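Local structure of binding domain (Hc) of Paraclostridial Mosquitocidal Protein 1 (Paraclostridium bifermentans, 6HOX) at residues R250-G254 with Y436-E440; F244-R250 with N378-Y382; D107-D113 with I125-D129; R99-F105 with V298-I304. The protein probably binds host nerve cells as the receptor-binding domain of a botulinum-like neurotoxin that specifically targets Anopheles mosquitoes. One frame throughout, in Å; residues are numbered along the deposited sequence.

Four contacts illustrate how a two-lobed binding domain uses different chemistry at different depths. Interactions 1 and 2 adjoin in the C-terminal trefoil lobe, share R250 and one water, and hold the same incoming loop. Interaction 1 is buried and dominated by aromatic rings; interaction 2 is only partly buried and relies on an asparagine amide, one ring face and several waters. Interactions 3 and 4, also partly buried, have centres farther from that of the chain (about 21 and 19 Å, against 8 and 11 Å). In interaction 3, in the N-terminal lectin-like lobe, strand pairing gives way to a hydrated turn. Interaction 4 joins both lobes through apolar side chains, without a direct hydrogen bond between its segments.

Interaction 1: R250-G254 with Y436-E440; sequences RDFWG and YFVSE
F252 N donates to F437 O (3.0 Å, N-H...O angle 164°), so a type I beta turn from D251 to G254 docks on strand 435-438 through one backbone bond, and a water extends the link by donating to R250 O and accepting from F437 N. With CG anti to its backbone N (chi1 -179°), F252 sends its ring across the strand and turns an edge toward the face of Y436, a T-shaped stack with planes 74° apart and F252 CD1 3.4 Å from Y436 CD1. V438 serves two aromatic neighbours: CG2 lies alongside F252 CB at 3.6 Å, while CG1 touches W253 CZ2 at the same distance. Just past the strand's end W253 NE1 donates to S439 O at 2.8 Å, in the indole plane. F252 CD2 lies over the rim of one face of that indole, and R96 makes a cation-pi contact with W253. Within the turn, D251 OD1 receives weak bonds from W253 N and G254 N and another from E255 N. Strand 435-438 also pairs with 263-267, and such pairing of the first and last strands, with the entering loop packed against it, fits the beta-trefoil of the C-terminal lobe in clostridial neurotoxins.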
# COMPACT_ATOMS: atom_id res chain seq x y z
N ARG A 250 7.03 7.44 -0.98
CA ARG A 250 6.53 6.19 -0.46
C ARG A 250 7.28 5.01 -1.07
O ARG A 250 7.77 5.08 -2.20
CB ARG A 250 5.04 6.06 -0.80
CG ARG A 250 4.17 7.14 -0.19
CD ARG A 250 3.76 6.76 1.20
NE ARG A 250 3.06 7.87 1.84
CZ ARG A 250 2.80 7.91 3.13
NH1 ARG A 250 2.96 6.82 3.87
NH2 ARG A 250 2.40 9.04 3.69
N ASP A 251 7.36 3.94 -0.29
CA ASP A 251 7.79 2.66 -0.80
C ASP A 251 6.59 1.91 -1.39
O ASP A 251 5.46 2.37 -1.36
CB ASP A 251 8.56 1.85 0.25
CG ASP A 251 7.75 1.31 1.41
OD1 ASP A 251 6.51 1.19 1.28
OD2 ASP A 251 8.39 0.99 2.44
N PHE A 252 6.90 0.76 -1.99
CA PHE A 252 6.00 -0.09 -2.72
C PHE A 252 4.78 -0.48 -1.86
O PHE A 252 3.67 -0.67 -2.41
CB PHE A 252 6.78 -1.33 -3.15
CG PHE A 252 5.97 -2.32 -3.96
CD1 PHE A 252 5.83 -2.15 -5.33
CD2 PHE A 252 5.34 -3.38 -3.34
CE1 PHE A 252 5.08 -3.05 -6.07
CE2 PHE A 252 4.59 -4.27 -4.08
CZ PHE A 252 4.47 -4.12 -5.45
N TRP A 253 4.99 -0.63 -0.54
CA TRP A 253 3.98 -1.06 0.39
C TRP A 253 3.06 0.10 0.81
O TRP A 253 2.00 -0.16 1.41
CB TRP A 253 4.60 -1.69 1.63
CG TRP A 253 5.60 -2.78 1.39
CD1 TRP A 253 6.88 -2.81 1.87
CD2 TRP A 253 5.41 -4.02 0.67
NE1 TRP A 253 7.50 -3.97 1.51
CE2 TRP A 253 6.63 -4.74 0.78
CE3 TRP A 253 4.34 -4.60 -0.01
CZ2 TRP A 253 6.81 -5.99 0.18
CZ3 TRP A 253 4.53 -5.83 -0.62
CH2 TRP A 253 5.74 -6.51 -0.51
N GLY A 254 3.50 1.35 0.59
CA GLY A 254 2.76 2.55 1.00
C GLY A 254 3.27 3.19 2.29
O GLY A 254 2.60 4.10 2.84
N TYR A 436 9.59 1.91 -8.20
CA TYR A 436 9.26 1.48 -6.86
C TYR A 436 10.52 1.06 -6.11
O TYR A 436 11.47 0.47 -6.69
CB TYR A 436 8.33 0.26 -6.86
CG TYR A 436 6.95 0.45 -7.41
CD1 TYR A 436 5.92 1.01 -6.65
CD2 TYR A 436 6.62 -0.04 -8.66
CE1 TYR A 436 4.63 1.10 -7.14
CE2 TYR A 436 5.34 0.08 -9.17
CZ TYR A 436 4.34 0.65 -8.41
OH TYR A 436 3.08 0.74 -8.94
N PHE A 437 10.49 1.27 -4.79
CA PHE A 437 11.47 0.71 -3.88
C PHE A 437 10.75 -0.24 -2.91
O PHE A 437 9.80 0.15 -2.25
CB PHE A 437 12.20 1.85 -3.17
CG PHE A 437 13.02 2.70 -4.09
CD1 PHE A 437 14.30 2.31 -4.46
CD2 PHE A 437 12.50 3.87 -4.63
CE1 PHE A 437 15.04 3.10 -5.34
CE2 PHE A 437 13.25 4.66 -5.49
CZ PHE A 437 14.53 4.28 -5.83
N VAL A 438 11.24 -1.49 -2.82
CA VAL A 438 10.65 -2.57 -2.02
C VAL A 438 11.67 -3.05 -0.98
O VAL A 438 12.79 -3.36 -1.33
CB VAL A 438 10.24 -3.79 -2.88
CG1 VAL A 438 9.39 -4.76 -2.08
CG2 VAL A 438 9.52 -3.40 -4.15
N SER A 439 11.20 -3.23 0.25
CA SER A 439 11.91 -3.84 1.37
C SER A 439 11.20 -5.15 1.71
O SER A 439 9.98 -5.27 1.51
CB SER A 439 11.92 -2.91 2.56
OG SER A 439 10.61 -2.37 2.78
N GLU A 440 11.96 -6.15 2.18
CA GLU A 440 11.41 -7.42 2.62
C GLU A 440 10.45 -7.18 3.79
O GLU A 440 10.72 -6.38 4.67
CB GLU A 440 12.56 -8.36 3.01
CG GLU A 440 12.12 -9.76 3.37
CD GLU A 440 13.13 -10.86 3.09
OE1 GLU A 440 14.27 -10.53 2.65
OE2 GLU A 440 12.78 -12.05 3.31
O HOH W 1 8.25 3.04 -4.24

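Interaction 2: F244-R250 with N378-Y382; sequences FNSNILR and NDKYY
N378 ND2 donates to F244 O at 2.9 Å with an N-H...O angle of 159°, the acceptor lying in the plane of the N378 amide. The other end of that amide is held too, since N378 OD1 accepts from K331 NZ, and the two bonds together fix the group's rotation. Next along the chain, the backbone of D379 lies across the phenyl ring of F244: D379 CA sits 3.6 Å from the ring centroid and over its centre, a CH-pi contact. D379 CB continues the cover, 3.6 Å from F244 CD2. The phenol of Y381 meets the same phenylalanine differently, presenting its edge to F244 CE1 at 4.0 Å from its own CE1, while Y381 OH is bonded to W166 O. Waters bridge the two loops between and beside their points of closest approach. One molecule donates to I248 O and N378 O and accepts from R250 NE in the guanidinium plane; the water bound to R250 O also donates to Y381 O, at 2.7 Å. A bend at chi2 (-86°) turns the R250 guanidinium so that NH1 reaches G254 O and also R58 O of the N-terminal lobe. The contact thus joins the loop that follows helix 233-241 to 378-382, in the loop between strands 369-373 and 384-388 of the beta-trefoil, next to the junction of the lobes.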
# COMPACT_ATOMS: atom_id res chain seq x y z
N PHE A 244 -2.22 11.94 2.77
CA PHE A 244 -1.02 12.16 1.95
C PHE A 244 -0.73 13.67 1.85
O PHE A 244 -0.41 14.19 0.78
CB PHE A 244 -1.22 11.50 0.58
CG PHE A 244 -1.42 10.01 0.65
CD1 PHE A 244 -0.33 9.17 0.79
CD2 PHE A 244 -2.69 9.45 0.63
CE1 PHE A 244 -0.50 7.80 0.86
CE2 PHE A 244 -2.86 8.07 0.71
CZ PHE A 244 -1.76 7.26 0.83
N ASN A 245 -0.79 14.36 2.98
CA ASN A 245 -0.72 15.83 3.04
C ASN A 245 0.75 16.30 3.06
O ASN A 245 1.01 17.49 2.95
CB ASN A 245 -1.48 16.38 4.24
CG ASN A 245 -1.19 15.64 5.53
OD1 ASN A 245 -1.11 14.41 5.54
ND2 ASN A 245 -1.04 16.37 6.63
N SER A 246 1.70 15.37 3.19
CA SER A 246 3.11 15.73 3.30
C SER A 246 3.84 15.42 1.98
O SER A 246 3.29 14.83 1.05
CB SER A 246 3.75 15.03 4.46
OG SER A 246 3.94 13.67 4.16
N ASN A 247 5.10 15.81 1.93
CA ASN A 247 5.90 15.71 0.72
C ASN A 247 6.79 14.46 0.76
O ASN A 247 7.65 14.32 -0.09
CB ASN A 247 6.69 17.00 0.51
CG ASN A 247 5.78 18.13 0.11
OD1 ASN A 247 4.78 17.91 -0.59
ND2 ASN A 247 6.07 19.33 0.58
N ILE A 248 6.57 13.56 1.72
CA ILE A 248 7.37 12.34 1.80
C ILE A 248 6.98 11.44 0.62
O ILE A 248 5.81 11.38 0.24
CB ILE A 248 7.21 11.63 3.15
CG1 ILE A 248 5.79 11.07 3.32
CG2 ILE A 248 7.64 12.52 4.31
CD1 ILE A 248 5.54 10.39 4.63
N LEU A 249 7.98 10.78 0.04
CA LEU A 249 7.73 9.75 -0.95
C LEU A 249 7.40 8.45 -0.21
O LEU A 249 7.48 8.36 1.00
CB LEU A 249 8.97 9.61 -1.85
CG LEU A 249 9.24 10.80 -2.76
CD1 LEU A 249 10.53 10.60 -3.54
CD2 LEU A 249 8.08 11.03 -3.71
N ARG A 250 7.03 7.44 -0.98
CA ARG A 250 6.53 6.19 -0.46
C ARG A 250 7.28 5.01 -1.07
O ARG A 250 7.77 5.08 -2.20
CB ARG A 250 5.04 6.06 -0.80
CG ARG A 250 4.17 7.14 -0.19
CD ARG A 250 3.76 6.76 1.20
NE ARG A 250 3.06 7.87 1.84
CZ ARG A 250 2.80 7.91 3.13
NH1 ARG A 250 2.96 6.82 3.87
NH2 ARG A 250 2.40 9.04 3.69
N ASN A 378 0.50 12.71 -4.34
CA ASN A 378 1.29 12.24 -3.19
C ASN A 378 0.89 10.82 -2.75
O ASN A 378 1.66 10.18 -2.02
CB ASN A 378 1.12 13.11 -1.95
CG ASN A 378 1.86 14.42 -2.00
OD1 ASN A 378 2.79 14.59 -2.80
ND2 ASN A 378 1.48 15.35 -1.14
N ASP A 379 -0.29 10.35 -3.16
CA ASP A 379 -0.80 9.06 -2.76
C ASP A 379 -0.14 7.91 -3.54
O ASP A 379 -0.29 6.76 -3.16
CB ASP A 379 -2.32 9.00 -2.93
CG ASP A 379 -2.76 9.38 -4.33
OD1 ASP A 379 -2.59 10.55 -4.69
OD2 ASP A 379 -3.17 8.47 -5.06
N LYS A 380 0.56 8.20 -4.65
CA LYS A 380 1.20 7.13 -5.45
C LYS A 380 2.35 6.49 -4.66
O LYS A 380 3.06 7.15 -3.91
CB LYS A 380 1.64 7.72 -6.80
CG LYS A 380 0.49 8.31 -7.60
CD LYS A 380 -0.66 7.34 -7.72
CE LYS A 380 -1.62 7.63 -8.86
NZ LYS A 380 -1.94 9.07 -8.90
N TYR A 381 2.48 5.16 -4.79
CA TYR A 381 3.48 4.41 -4.05
C TYR A 381 4.73 4.19 -4.90
O TYR A 381 5.56 3.37 -4.56
CB TYR A 381 2.93 3.06 -3.59
CG TYR A 381 1.86 3.15 -2.53
CD1 TYR A 381 1.50 4.35 -1.94
CD2 TYR A 381 1.20 2.01 -2.11
CE1 TYR A 381 0.48 4.43 -0.99
CE2 TYR A 381 0.19 2.08 -1.16
CZ TYR A 381 -0.16 3.29 -0.58
OH TYR A 381 -1.14 3.36 0.37
N TYR A 382 4.83 4.91 -6.02
CA TYR A 382 6.00 4.94 -6.88
C TYR A 382 6.48 6.38 -6.98
O TYR A 382 5.78 7.30 -6.54
CB TYR A 382 5.66 4.37 -8.26
CG TYR A 382 4.43 4.97 -8.90
CD1 TYR A 382 4.46 6.19 -9.55
CD2 TYR A 382 3.21 4.31 -8.84
CE1 TYR A 382 3.33 6.74 -10.13
CE2 TYR A 382 2.06 4.84 -9.42
CZ TYR A 382 2.12 6.06 -10.06
OH TYR A 382 0.98 6.57 -10.62
O HOH W 2 3.15 10.37 0.27
O HOH W 3 4.67 12.36 -2.56
O HOH W 1 8.25 3.04 -4.24
O HOH W 4 5.94 8.16 -3.57

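Interaction 3: D107-D113 with I125-D129; sequences DLGIEYD and ISLKD
Y112 and L127 form the tight half of this contact, an antiparallel hydrogen-bonded pair between strands 112-113 and 122-128 in the lectin-like beta-sandwich (jelly-roll) lobe. Y112 N donates to L127 O at 2.9 Å, and L127 N returns the bond to Y112 O. E111 CA adds a CA-H...O contact of 3.3 Å to the same L127 O. With CG lodged between its backbone N and carbonyl carbon (chi1 58°), Y112 swings its ring back over its partner: L127 CB lies above one face, 4.3 Å from the centroid, and L127 CD1 touches Y112 CE1 at 3.9 Å. L127 also packs on I219, and Y112 on L209, while the phenol OH ends on Q217 NE2. D113 and S126 continue the pairing as a non-hydrogen-bonded pair; on the other side E111 and K128 stay close without a backbone hydrogen bond to each other. Side-chain contact there is aliphatic, the extended K128 chain passing E111 CG with its CD at 3.8 Å. The carboxylate of E111 makes its salt bridge with R135, and K128 NZ stays 4.7 Å from E111 OE2. Where the type II turn from D107 to I110 draws away from the strand end, a water bridges the two chains, donating to D107 O and I110 O and accepting from D129 N. L108 and G109 of this turn are exposed. Its one direct polar link to the other segment is nearly straight: G109 N donates at 2.7 Å and 173° to D129 OD1, which uses the syn lone pair, on the side of its other oxygen.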
# COMPACT_ATOMS: atom_id res chain seq x y z
N ASP A 107 -8.32 -21.73 3.85
CA ASP A 107 -9.49 -20.92 4.14
C ASP A 107 -10.22 -20.57 2.84
O ASP A 107 -11.02 -19.63 2.81
CB ASP A 107 -9.09 -19.65 4.89
CG ASP A 107 -8.63 -19.93 6.30
OD1 ASP A 107 -9.29 -20.77 6.96
OD2 ASP A 107 -7.62 -19.33 6.72
N LEU A 108 -9.98 -21.34 1.77
CA LEU A 108 -10.60 -21.10 0.48
C LEU A 108 -12.12 -21.17 0.67
O LEU A 108 -12.62 -22.10 1.28
CB LEU A 108 -10.08 -22.14 -0.51
CG LEU A 108 -10.58 -22.03 -1.96
CD1 LEU A 108 -10.66 -20.59 -2.42
CD2 LEU A 108 -9.68 -22.82 -2.89
N GLY A 109 -12.83 -20.13 0.20
CA GLY A 109 -14.28 -20.09 0.20
C GLY A 109 -14.88 -19.85 1.58
O GLY A 109 -16.11 -19.80 1.70
N ILE A 110 -14.02 -19.66 2.60
CA ILE A 110 -14.46 -19.46 3.99
C ILE A 110 -14.23 -18.00 4.40
O ILE A 110 -13.09 -17.54 4.40
CB ILE A 110 -13.71 -20.44 4.93
CG1 ILE A 110 -14.02 -21.90 4.58
CG2 ILE A 110 -14.01 -20.14 6.39
CD1 ILE A 110 -12.87 -22.83 4.85
N GLU A 111 -15.32 -17.28 4.72
CA GLU A 111 -15.28 -15.92 5.29
C GLU A 111 -14.76 -16.02 6.72
O GLU A 111 -15.23 -16.84 7.46
CB GLU A 111 -16.66 -15.28 5.48
CG GLU A 111 -17.30 -14.74 4.23
CD GLU A 111 -18.55 -13.90 4.50
OE1 GLU A 111 -18.70 -13.38 5.62
OE2 GLU A 111 -19.35 -13.75 3.56
N TYR A 112 -13.85 -15.12 7.12
CA TYR A 112 -13.50 -15.02 8.53
C TYR A 112 -13.46 -13.55 8.96
O TYR A 112 -13.20 -12.65 8.16
CB TYR A 112 -12.23 -15.82 8.85
CG TYR A 112 -10.98 -15.45 8.09
CD1 TYR A 112 -10.15 -14.42 8.50
CD2 TYR A 112 -10.59 -16.17 6.98
CE1 TYR A 112 -8.98 -14.11 7.82
CE2 TYR A 112 -9.44 -15.88 6.27
CZ TYR A 112 -8.62 -14.84 6.69
OH TYR A 112 -7.48 -14.59 5.99
N ASP A 113 -13.74 -13.35 10.26
CA ASP A 113 -13.93 -12.03 10.87
C ASP A 113 -12.60 -11.29 10.98
O ASP A 113 -11.52 -11.89 11.19
CB ASP A 113 -14.50 -12.13 12.29
CG ASP A 113 -15.89 -12.73 12.41
OD1 ASP A 113 -16.57 -12.86 11.37
OD2 ASP A 113 -16.28 -13.07 13.55
N ILE A 125 -16.99 -6.85 9.30
CA ILE A 125 -15.98 -6.75 8.25
C ILE A 125 -15.19 -8.06 8.30
O ILE A 125 -14.65 -8.41 9.37
CB ILE A 125 -15.08 -5.52 8.47
CG1 ILE A 125 -15.85 -4.21 8.33
CG2 ILE A 125 -13.90 -5.55 7.52
CD1 ILE A 125 -15.19 -3.02 9.01
N SER A 126 -15.17 -8.77 7.16
CA SER A 126 -14.56 -10.07 7.01
C SER A 126 -13.60 -10.10 5.82
O SER A 126 -13.62 -9.22 4.97
CB SER A 126 -15.60 -11.15 6.87
OG SER A 126 -16.43 -11.16 8.02
N LEU A 127 -12.79 -11.16 5.78
CA LEU A 127 -11.96 -11.48 4.66
C LEU A 127 -12.44 -12.80 4.06
O LEU A 127 -12.88 -13.69 4.80
CB LEU A 127 -10.51 -11.58 5.13
CG LEU A 127 -9.90 -10.29 5.66
CD1 LEU A 127 -8.52 -10.54 6.25
CD2 LEU A 127 -9.83 -9.24 4.56
N LYS A 128 -12.34 -12.89 2.73
CA LYS A 128 -12.71 -14.07 1.98
C LYS A 128 -11.95 -14.12 0.64
O LYS A 128 -12.08 -13.21 -0.17
CB LYS A 128 -14.21 -14.03 1.69
CG LYS A 128 -14.74 -15.26 0.96
CD LYS A 128 -16.19 -15.15 0.57
CE LYS A 128 -16.77 -16.49 0.17
NZ LYS A 128 -18.19 -16.36 -0.22
N ASP A 129 -11.17 -15.18 0.42
CA ASP A 129 -10.53 -15.41 -0.89
C ASP A 129 -9.82 -14.14 -1.36
O ASP A 129 -10.09 -13.65 -2.47
CB ASP A 129 -11.55 -15.83 -1.94
CG ASP A 129 -12.28 -17.10 -1.55
OD1 ASP A 129 -11.65 -17.95 -0.89
OD2 ASP A 129 -13.48 -17.22 -1.91
O HOH W 5 -11.11 -16.97 2.87
O HOH W 6 -16.46 -13.84 9.02

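Interaction 4: R99-F105 with V298-I304; sequences RLNKNDF and VSSFILI
R99 meets I304 by leaving with CG anti to the backbone N (chi1 -163°) and then folding at chi2 and chi3 (67°), which lays CD and NE against the isoleucine. The two side chains come from opposite directions, and R99 NE lies 3.2 Å from I304 CD1, a tight approach between a polar nitrogen and a methyl. The same fold brings the guanidinium back over its own chain: NE donates to L100 O at 2.9 Å and NH2 at 3.1 Å, a side-on grip on one oxygen. Both nitrogens reach that oxygen from one face, above the carbonyl plane. R99 NH1 is bonded to K445 O, and W444 makes a cation-pi contact with R99. This is the seam between the two lobes of the neurotoxin binding domain: 99-105 follows a strand of the lectin-like lobe, whereas 298-304 contains the tip of a hairpin in the C-terminal beta-trefoil lobe, closed by a type I turn from S299 to I302. L100 crosses I302 at about a right angle, CD2 to CD1 at 3.7 Å. V298 fills the middle with both methyls. CG2 approaches L100 O at 3.8 Å, and CG1 presses on the ring of F105, 3.4 Å from CE1. The phenylalanine sits on a 3-10 segment that begins at K102, just before which N101 N donates to D104 OD2 from above the carboxylate plane. Farther out, the exposed K102 runs its extended aliphatic chain past V298 O, its CE 3.9 Å from that oxygen.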
# COMPACT_ATOMS: atom_id res chain seq x y z
N ARG A 99 0.12 -10.78 1.43
CA ARG A 99 -0.06 -11.23 0.08
C ARG A 99 -0.50 -12.69 0.07
O ARG A 99 0.10 -13.55 0.72
CB ARG A 99 1.22 -11.13 -0.76
CG ARG A 99 0.93 -11.20 -2.25
CD ARG A 99 2.00 -11.95 -3.00
NE ARG A 99 2.00 -13.35 -2.62
CZ ARG A 99 3.05 -13.99 -2.13
NH1 ARG A 99 4.22 -13.37 -2.06
NH2 ARG A 99 2.93 -15.23 -1.71
N LEU A 100 -1.54 -12.93 -0.71
CA LEU A 100 -2.11 -14.23 -0.92
C LEU A 100 -1.03 -15.30 -1.07
O LEU A 100 -0.17 -15.22 -1.95
CB LEU A 100 -2.92 -14.16 -2.21
CG LEU A 100 -3.79 -15.39 -2.46
CD1 LEU A 100 -4.84 -15.51 -1.36
CD2 LEU A 100 -4.41 -15.33 -3.85
N ASN A 101 -1.13 -16.34 -0.24
CA ASN A 101 -0.13 -17.39 -0.20
C ASN A 101 -0.85 -18.74 -0.05
O ASN A 101 -2.07 -18.78 0.13
CB ASN A 101 0.90 -17.12 0.91
CG ASN A 101 0.28 -16.95 2.28
OD1 ASN A 101 0.08 -17.94 2.97
ND2 ASN A 101 -0.02 -15.72 2.68
N LYS A 102 -0.07 -19.83 -0.15
CA LYS A 102 -0.59 -21.19 -0.13
C LYS A 102 -1.27 -21.47 1.22
O LYS A 102 -2.31 -22.12 1.26
CB LYS A 102 0.53 -22.18 -0.48
CG LYS A 102 0.87 -22.21 -1.96
CD LYS A 102 2.16 -22.95 -2.30
CE LYS A 102 2.48 -22.93 -3.78
NZ LYS A 102 3.57 -23.89 -4.12
N ASN A 103 -0.72 -20.94 2.32
CA ASN A 103 -1.32 -21.15 3.65
C ASN A 103 -2.76 -20.63 3.71
O ASN A 103 -3.56 -21.19 4.46
CB ASN A 103 -0.52 -20.50 4.79
CG ASN A 103 0.90 -20.99 4.84
OD1 ASN A 103 1.64 -20.86 3.86
ND2 ASN A 103 1.31 -21.53 5.98
N ASP A 104 -3.08 -19.59 2.91
CA ASP A 104 -4.41 -19.00 2.86
C ASP A 104 -5.45 -19.91 2.20
O ASP A 104 -6.64 -19.64 2.33
CB ASP A 104 -4.43 -17.69 2.08
CG ASP A 104 -3.68 -16.55 2.74
OD1 ASP A 104 -3.58 -16.53 4.00
OD2 ASP A 104 -3.21 -15.67 1.97
N PHE A 105 -5.01 -20.95 1.48
CA PHE A 105 -5.93 -21.77 0.67
C PHE A 105 -6.68 -22.75 1.58
O PHE A 105 -7.72 -23.27 1.19
CB PHE A 105 -5.19 -22.41 -0.50
CG PHE A 105 -5.14 -21.56 -1.75
CD1 PHE A 105 -4.30 -20.46 -1.82
CD2 PHE A 105 -5.95 -21.83 -2.84
CE1 PHE A 105 -4.25 -19.67 -2.96
CE2 PHE A 105 -5.90 -21.04 -3.98
CZ PHE A 105 -5.05 -19.96 -4.04
N VAL A 298 1.01 -19.39 -7.23
CA VAL A 298 0.39 -19.69 -5.95
C VAL A 298 -0.68 -20.77 -6.19
O VAL A 298 -0.79 -21.71 -5.41
CB VAL A 298 -0.16 -18.42 -5.27
CG1 VAL A 298 -1.28 -18.72 -4.28
CG2 VAL A 298 0.96 -17.66 -4.59
N SER A 299 -1.43 -20.61 -7.28
CA SER A 299 -2.15 -21.69 -7.94
C SER A 299 -1.79 -21.67 -9.42
O SER A 299 -1.06 -20.78 -9.88
CB SER A 299 -3.63 -21.57 -7.73
OG SER A 299 -4.11 -20.35 -8.27
N SER A 300 -2.32 -22.63 -10.18
CA SER A 300 -2.13 -22.67 -11.63
C SER A 300 -2.73 -21.43 -12.30
O SER A 300 -2.27 -21.02 -13.36
CB SER A 300 -2.68 -23.95 -12.21
OG SER A 300 -3.91 -24.32 -11.59
N PHE A 301 -3.73 -20.80 -11.67
CA PHE A 301 -4.46 -19.69 -12.25
C PHE A 301 -3.93 -18.32 -11.79
O PHE A 301 -4.39 -17.31 -12.31
CB PHE A 301 -5.95 -19.80 -11.92
N ILE A 302 -2.99 -18.27 -10.83
CA ILE A 302 -2.46 -16.99 -10.25
C ILE A 302 -0.93 -16.98 -10.33
O ILE A 302 -0.26 -17.75 -9.62
CB ILE A 302 -2.92 -16.78 -8.79
CG1 ILE A 302 -4.44 -16.77 -8.64
CG2 ILE A 302 -2.31 -15.52 -8.20
CD1 ILE A 302 -4.90 -16.75 -7.20
N LEU A 303 -0.40 -16.06 -11.15
CA LEU A 303 1.02 -15.76 -11.25
C LEU A 303 1.35 -14.55 -10.37
O LEU A 303 0.73 -13.52 -10.47
CB LEU A 303 1.35 -15.46 -12.72
CG LEU A 303 1.76 -16.66 -13.57
CD1 LEU A 303 0.59 -17.62 -13.76
CD2 LEU A 303 2.27 -16.19 -14.92
N ILE A 304 2.39 -14.69 -9.55
CA ILE A 304 2.84 -13.62 -8.68
C ILE A 304 4.26 -13.24 -9.10
O ILE A 304 5.10 -14.12 -9.32
CB ILE A 304 2.75 -14.05 -7.21
CG1 ILE A 304 1.31 -14.48 -6.88
CG2 ILE A 304 3.27 -12.97 -6.27
CD1 ILE A 304 0.95 -14.38 -5.43